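Long-range contacts in integrase (Bovine immunodeficiency virus, PDB 3KKS), which probably inserts a DNA copy of the viral genome into host DNA, the deposited fragment being the catalytic core domain of this retroviral enzyme: residues D8-N13 against D101-L106; G26-Q31 against V125-K130. All blocks are in the same frame, centred on the assembly; numbering follows the deposited sequence.

Contact 1 (D8-N13 against D101-L106)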
loop_
_atom_site.group_PDB
_atom_site.type_symbol
_atom_site.label_atom_id
_atom_site.label_comp_id
_atom_site.label_asym_id
_atom_site.label_seq_id
_atom_site.Cartn_x
_atom_site.Cartn_y
_atom_site.Cartn_z
ATOM N N ASP A 8 -0.648 6.009 -1.811
ATOM C CA ASP A 8 -0.511 6.902 -2.950
ATOM C C ASP A 8 -1.225 6.257 -4.126
ATOM O O ASP A 8 -1.432 5.044 -4.159
ATOM C CB ASP A 8 0.965 7.097 -3.324
ATOM C CG ASP A 8 1.715 7.966 -2.333
ATOM O OD1 ASP A 8 1.371 9.168 -2.218
ATOM O OD2 ASP A 8 2.650 7.452 -1.673
ATOM N N ASN A 9 -1.618 7.087 -5.079
ATOM C CA ASN A 9 -2.261 6.606 -6.279
ATOM C C ASN A 9 -1.193 6.678 -7.344
ATOM O O ASN A 9 -0.402 7.617 -7.368
ATOM C CB ASN A 9 -3.435 7.500 -6.664
ATOM C CG ASN A 9 -4.604 7.335 -5.735
ATOM O OD1 ASN A 9 -5.003 6.216 -5.424
ATOM N ND2 ASN A 9 -5.171 8.447 -5.288
ATOM N N THR A 10 -1.146 5.674 -8.207
ATOM C CA THR A 10 -0.164 5.677 -9.271
ATOM C C THR A 10 -0.855 5.265 -10.547
ATOM O O THR A 10 -2.025 4.894 -10.544
ATOM C CB THR A 10 0.975 4.684 -9.014
ATOM O OG1 THR A 10 0.451 3.351 -9.011
ATOM C CG2 THR A 10 1.634 4.969 -7.684
ATOM N N HIS A 11 -0.111 5.331 -11.637
ATOM C CA HIS A 11 -0.636 4.954 -12.929
ATOM C C HIS A 11 0.281 3.963 -13.593
ATOM O O HIS A 11 1.500 4.051 -13.519
ATOM C CB HIS A 11 -0.773 6.174 -13.835
ATOM C CG HIS A 11 -1.680 7.222 -13.293
ATOM N ND1 HIS A 11 -2.974 7.396 -13.735
ATOM C CD2 HIS A 11 -1.499 8.123 -12.293
ATOM C CE1 HIS A 11 -3.551 8.351 -13.031
ATOM N NE2 HIS A 11 -2.681 8.808 -12.152
ATOM N N TRP A 12 -0.355 3.013 -14.247
ATOM C CA TRP A 12 0.299 1.968 -15.000
ATOM C C TRP A 12 -0.558 1.970 -16.256
ATOM O O TRP A 12 -1.652 1.424 -16.251
ATOM C CB TRP A 12 0.167 0.658 -14.261
ATOM C CG TRP A 12 0.735 -0.432 -15.043
ATOM C CD1 TRP A 12 0.071 -1.442 -15.648
ATOM C CD2 TRP A 12 2.116 -0.639 -15.281
ATOM N NE1 TRP A 12 0.963 -2.290 -16.250
ATOM C CE2 TRP A 12 2.230 -1.820 -16.038
ATOM C CE3 TRP A 12 3.278 0.056 -14.920
ATOM C CZ2 TRP A 12 3.466 -2.326 -16.450
ATOM C CZ3 TRP A 12 4.525 -0.448 -15.330
ATOM C CH2 TRP A 12 4.601 -1.633 -16.085
ATOM N N ASN A 13 -0.074 2.631 -17.304
ATOM C CA ASN A 13 -0.828 2.799 -18.543
ATOM C C ASN A 13 -2.091 3.546 -18.185
ATOM O O ASN A 13 -2.042 4.472 -17.393
ATOM C CB ASN A 13 -1.137 1.458 -19.173
ATOM C CG ASN A 13 0.098 0.664 -19.381
ATOM O OD1 ASN A 13 1.149 1.226 -19.693
ATOM N ND2 ASN A 13 0.006 -0.647 -19.199
ATOM N N ASP A 101 9.797 -1.309 -7.502
ATOM C CA ASP A 101 9.790 -2.762 -7.586
ATOM C C ASP A 101 8.437 -3.284 -8.071
ATOM O O ASP A 101 8.366 -4.285 -8.779
ATOM C CB ASP A 101 10.115 -3.361 -6.217
ATOM C CG ASP A 101 11.553 -3.121 -5.804
ATOM O OD1 ASP A 101 11.904 -3.433 -4.649
ATOM O OD2 ASP A 101 12.335 -2.625 -6.639
ATOM N N LEU A 102 7.366 -2.604 -7.681
ATOM C CA LEU A 102 6.031 -3.004 -8.082
ATOM C C LEU A 102 5.883 -2.806 -9.579
ATOM O O LEU A 102 5.325 -3.653 -10.282
ATOM C CB LEU A 102 4.977 -2.167 -7.348
ATOM C CG LEU A 102 3.528 -2.569 -7.623
ATOM C CD1 LEU A 102 3.302 -3.975 -7.104
ATOM C CD2 LEU A 102 2.561 -1.589 -6.957
ATOM N N LYS A 103 6.377 -1.668 -10.061
ATOM C CA LYS A 103 6.301 -1.356 -11.474
ATOM C C LYS A 103 7.138 -2.341 -12.290
ATOM O O LYS A 103 6.776 -2.673 -13.413
ATOM C CB LYS A 103 6.748 0.087 -11.709
ATOM C CG LYS A 103 5.785 1.101 -11.096
ATOM C CD LYS A 103 6.284 2.532 -11.239
ATOM C CE LYS A 103 5.301 3.530 -10.633
ATOM N NZ LYS A 103 3.981 3.487 -11.319
ATOM N N ASP A 104 8.233 -2.828 -11.716
ATOM C CA ASP A 104 9.080 -3.802 -12.400
ATOM C C ASP A 104 8.338 -5.139 -12.517
ATOM O O ASP A 104 8.373 -5.786 -13.561
ATOM C CB ASP A 104 10.398 -4.001 -11.633
ATOM C CG ASP A 104 11.289 -2.765 -11.668
ATOM O OD1 ASP A 104 12.226 -2.668 -10.837
ATOM O OD2 ASP A 104 11.056 -1.894 -12.536
ATOM N N ARG A 105 7.657 -5.547 -11.447
ATOM C CA ARG A 105 6.917 -6.808 -11.460
ATOM C C ARG A 105 5.732 -6.711 -12.418
ATOM O O ARG A 105 5.409 -7.664 -13.130
ATOM C CB ARG A 105 6.410 -7.149 -10.060
ATOM C CG ARG A 105 7.509 -7.370 -9.024
ATOM C CD ARG A 105 8.384 -8.571 -9.368
ATOM N NE ARG A 105 9.304 -8.889 -8.276
ATOM C CZ ARG A 105 10.428 -8.225 -8.022
ATOM N NH1 ARG A 105 10.778 -7.206 -8.789
ATOM N NH2 ARG A 105 11.192 -8.574 -6.991
ATOM N N LEU A 106 5.092 -5.550 -12.426
ATOM C CA LEU A 106 3.956 -5.295 -13.300
ATOM C C LEU A 106 4.409 -5.449 -14.745
ATOM O O LEU A 106 3.750 -6.108 -15.548
ATOM C CB LEU A 106 3.427 -3.879 -13.053
ATOM C CG LEU A 106 1.962 -3.655 -12.642
ATOM C CD1 LEU A 106 1.389 -4.881 -11.953
ATOM C CD2 LEU A 106 1.875 -2.442 -11.735
#
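Trp12 and Leu106 form the heart of a hydrophobic strand-on-helix contact at the surface of the integrase core, a domain of the RNase H-like fold. Strand 4-12 lies in the middle of the mixed five-stranded sheet, and here its last residues meet helix 89-109, which packs on one face of that sheet. The two short segments run nearly parallel, 28° between their directions, with axes 10.6 Å apart. That is an ordinary spacing for a helix packed on a sheet, and it is filled here by the indole, whose broad apolar face the leucine covers.

Trp12 sends its ring toward the helix because CG stands anti to the backbone N (chi1 176°). Leu106 lies over one face of the indole: its CB sits 3.8 Å from the centroid of the six-membered ring of Trp12, only 14° off the ring normal, a CH-pi contact. CB, CG and CD2 of the leucine run along the ring face, while CD1 turns away from it, and Leu106 CD2 comes 4.0 Å from Trp12 CG, above the five-membered ring. The two side chains thus slide past each other in opposite directions, so that a branched aliphatic group covers much of one aromatic face. Trp12 also touches Ile17 of the adjoining strand and Ala107 of the helix.

One turn earlier, the benzo end of the indole also meets backbone: Trp12 CH2 lies 3.6 Å from Lys103 O, an oblique approach. Lys103 itself reaches along the edge of the contact. Its long aliphatic chain, extended until it bends at the last torsion, bridges the gap to the strand. Lys103 NZ ends 4.0 Å from Thr10 CB and 3.4 Å from His11 O.

Contact 2 (G26-Q31 against V125-K130)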
loop_
_atom_site.group_PDB
_atom_site.type_symbol
_atom_site.label_atom_id
_atom_site.label_comp_id
_atom_site.label_asym_id
_atom_site.label_seq_id
_atom_site.Cartn_x
_atom_site.Cartn_y
_atom_site.Cartn_z
ATOM N N GLY A 26 7.634 -3.325 4.882
ATOM C CA GLY A 26 7.822 -3.088 3.463
ATOM C C GLY A 26 6.760 -3.834 2.667
ATOM O O GLY A 26 6.773 -3.828 1.440
ATOM N N LEU A 27 5.837 -4.486 3.368
ATOM C CA LEU A 27 4.767 -5.242 2.721
ATOM C C LEU A 27 3.968 -4.288 1.849
ATOM O O LEU A 27 3.635 -3.182 2.274
ATOM C CB LEU A 27 3.844 -5.877 3.772
ATOM C CG LEU A 27 2.987 -7.087 3.368
ATOM C CD1 LEU A 27 2.118 -7.510 4.533
ATOM C CD2 LEU A 27 2.106 -6.744 2.206
ATOM N N VAL A 28 3.649 -4.713 0.634
ATOM C CA VAL A 28 2.894 -3.860 -0.271
ATOM C C VAL A 28 1.485 -4.360 -0.518
ATOM O O VAL A 28 1.257 -5.564 -0.655
ATOM C CB VAL A 28 3.585 -3.744 -1.648
ATOM C CG1 VAL A 28 2.819 -2.746 -2.536
ATOM C CG2 VAL A 28 5.029 -3.301 -1.474
ATOM N N GLU A 29 0.549 -3.418 -0.562
ATOM C CA GLU A 29 -0.852 -3.696 -0.850
ATOM C C GLU A 29 -1.253 -2.715 -1.936
ATOM O O GLU A 29 -0.891 -1.539 -1.876
ATOM C CB GLU A 29 -1.723 -3.473 0.373
ATOM C CG GLU A 29 -2.246 -4.753 0.967
ATOM C CD GLU A 29 -2.771 -5.717 -0.087
ATOM O OE1 GLU A 29 -3.578 -5.299 -0.953
ATOM O OE2 GLU A 29 -2.372 -6.901 -0.039
ATOM N N ALA A 30 -1.982 -3.188 -2.935
ATOM C CA ALA A 30 -2.389 -2.317 -4.030
ATOM C C ALA A 30 -3.721 -2.779 -4.570
ATOM O O ALA A 30 -4.113 -3.927 -4.363
ATOM C CB ALA A 30 -1.330 -2.326 -5.145
ATOM N N GLN A 31 -4.405 -1.891 -5.279
ATOM C CA GLN A 31 -5.718 -2.217 -5.817
ATOM C C GLN A 31 -5.993 -1.318 -7.012
ATOM O O GLN A 31 -5.715 -0.124 -6.955
ATOM C CB GLN A 31 -6.779 -1.947 -4.746
ATOM C CG GLN A 31 -7.872 -2.978 -4.639
ATOM C CD GLN A 31 -7.504 -4.123 -3.713
ATOM O OE1 GLN A 31 -6.550 -4.860 -3.958
ATOM N NE2 GLN A 31 -8.265 -4.278 -2.639
ATOM N N VAL A 125 2.322 -10.716 -4.798
ATOM C CA VAL A 125 2.730 -11.987 -4.227
ATOM C C VAL A 125 4.255 -12.100 -4.322
ATOM O O VAL A 125 4.922 -12.581 -3.404
ATOM C CB VAL A 125 2.099 -13.140 -5.016
ATOM C CG1 VAL A 125 2.799 -14.446 -4.694
ATOM C CG2 VAL A 125 0.622 -13.223 -4.687
ATOM N N SER A 126 4.779 -11.655 -5.460
ATOM C CA SER A 126 6.205 -11.670 -5.743
ATOM C C SER A 126 6.967 -10.783 -4.764
ATOM O O SER A 126 7.971 -11.196 -4.184
ATOM C CB SER A 126 6.444 -11.175 -7.182
ATOM O OG SER A 126 7.823 -10.982 -7.452
ATOM N N LEU A 127 6.490 -9.558 -4.596
ATOM C CA LEU A 127 7.121 -8.598 -3.698
ATOM C C LEU A 127 7.050 -8.998 -2.243
ATOM O O LEU A 127 8.021 -8.860 -1.502
ATOM C CB LEU A 127 6.470 -7.220 -3.846
ATOM C CG LEU A 127 6.591 -6.539 -5.211
ATOM C CD1 LEU A 127 5.867 -5.217 -5.181
ATOM C CD2 LEU A 127 8.059 -6.332 -5.551
ATOM N N ASN A 128 5.894 -9.503 -1.835
ATOM C CA ASN A 128 5.679 -9.862 -0.449
ATOM C C ASN A 128 6.077 -11.248 0.007
ATOM O O ASN A 128 6.452 -11.432 1.168
ATOM C CB ASN A 128 4.213 -9.642 -0.099
ATOM C CG ASN A 128 3.791 -8.203 -0.276
ATOM O OD1 ASN A 128 4.603 -7.293 -0.129
ATOM N ND2 ASN A 128 2.514 -7.984 -0.569
ATOM N N LYS A 129 6.007 -12.215 -0.899
ATOM C CA LYS A 129 6.294 -13.590 -0.542
ATOM C C LYS A 129 7.406 -14.294 -1.307
ATOM O O LYS A 129 7.791 -15.397 -0.932
ATOM C CB LYS A 129 5.022 -14.418 -0.702
ATOM C CG LYS A 129 3.828 -13.920 0.090
ATOM C CD LYS A 129 2.605 -14.773 -0.218
ATOM C CE LYS A 129 1.516 -14.582 0.812
ATOM N NZ LYS A 129 0.357 -15.456 0.495
ATOM N N LYS A 130 7.932 -13.689 -2.366
ATOM C CA LYS A 130 8.958 -14.385 -3.137
ATOM C C LYS A 130 10.343 -13.765 -3.164
ATOM O O LYS A 130 11.118 -13.996 -4.089
ATOM C CB LYS A 130 8.445 -14.609 -4.562
ATOM C CG LYS A 130 7.244 -15.545 -4.598
ATOM C CD LYS A 130 6.634 -15.640 -5.973
ATOM C CE LYS A 130 5.590 -16.747 -6.021
ATOM N NZ LYS A 130 4.818 -16.728 -7.301
HETATM O O HOH W 1 7.160 -6.158 -0.390
#
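Asn128 presents its flat amide to the backbone of Val28, and the two groups pair through two hydrogen bonds. Val28 N gives its proton to Asn128 OD1 at 2.9 Å, almost straight at 174°, although this donor stands 23° out of the plane of the side-chain carbonyl. In return Asn128 ND2 donates to Val28 O at 2.7 Å, in the plane of the Val28 carbonyl and on a lone pair of Val28 O. Asparagine suits the place because one amide offers both an acceptor and a donor, meeting both backbone polar groups of a single residue in a buried setting. The two bonds together fix how the amide is turned.

Leu27 crosses the asparagine side chain at about a right angle, and its CD2 sits over one face of the amide, 3.1 Å from Asn128 ND2. OD1 has a second neighbour: a water lies 2.8 Å from Asn128 OD1 and 3.0 Å from Gly26 O, bridging the two. Gly26 takes up backbone angles (phi 80°) at which a side chain would press on the preceding carbonyl.

Beside this polar centre the contact is apolar, with Val28 CG2 4.3 Å from Leu127 CD1. Val28 also packs on Val19 of the next strand, Ala98 of helix 89-109 and Leu124, so the start of edge strand 28-33 is held against the C-terminal turn of helix 116-129 and the neighbouring helix 89-109.

Overall arrangement
The centres of contacts 1 and 2 lie about 12 Å apart, and both contacts tie the same mixed sheet to helices. Contact 1 uses strand 4-12 and helix 89-109; contact 2 uses edge strand 28-33 and helix 116-129, with strand 15-22 between the two strands. Along the chain the segments alternate, both strand segments preceding both helix segments, and the two helices are consecutive. They also touch directly: Leu102 and Leu127 pack together, while Arg105 probably hydrogen-bonds to Ser126. The early strands and the later helices of the catalytic core are therefore joined into one compact unit, with contact 1 near the surface and contact 2 buried.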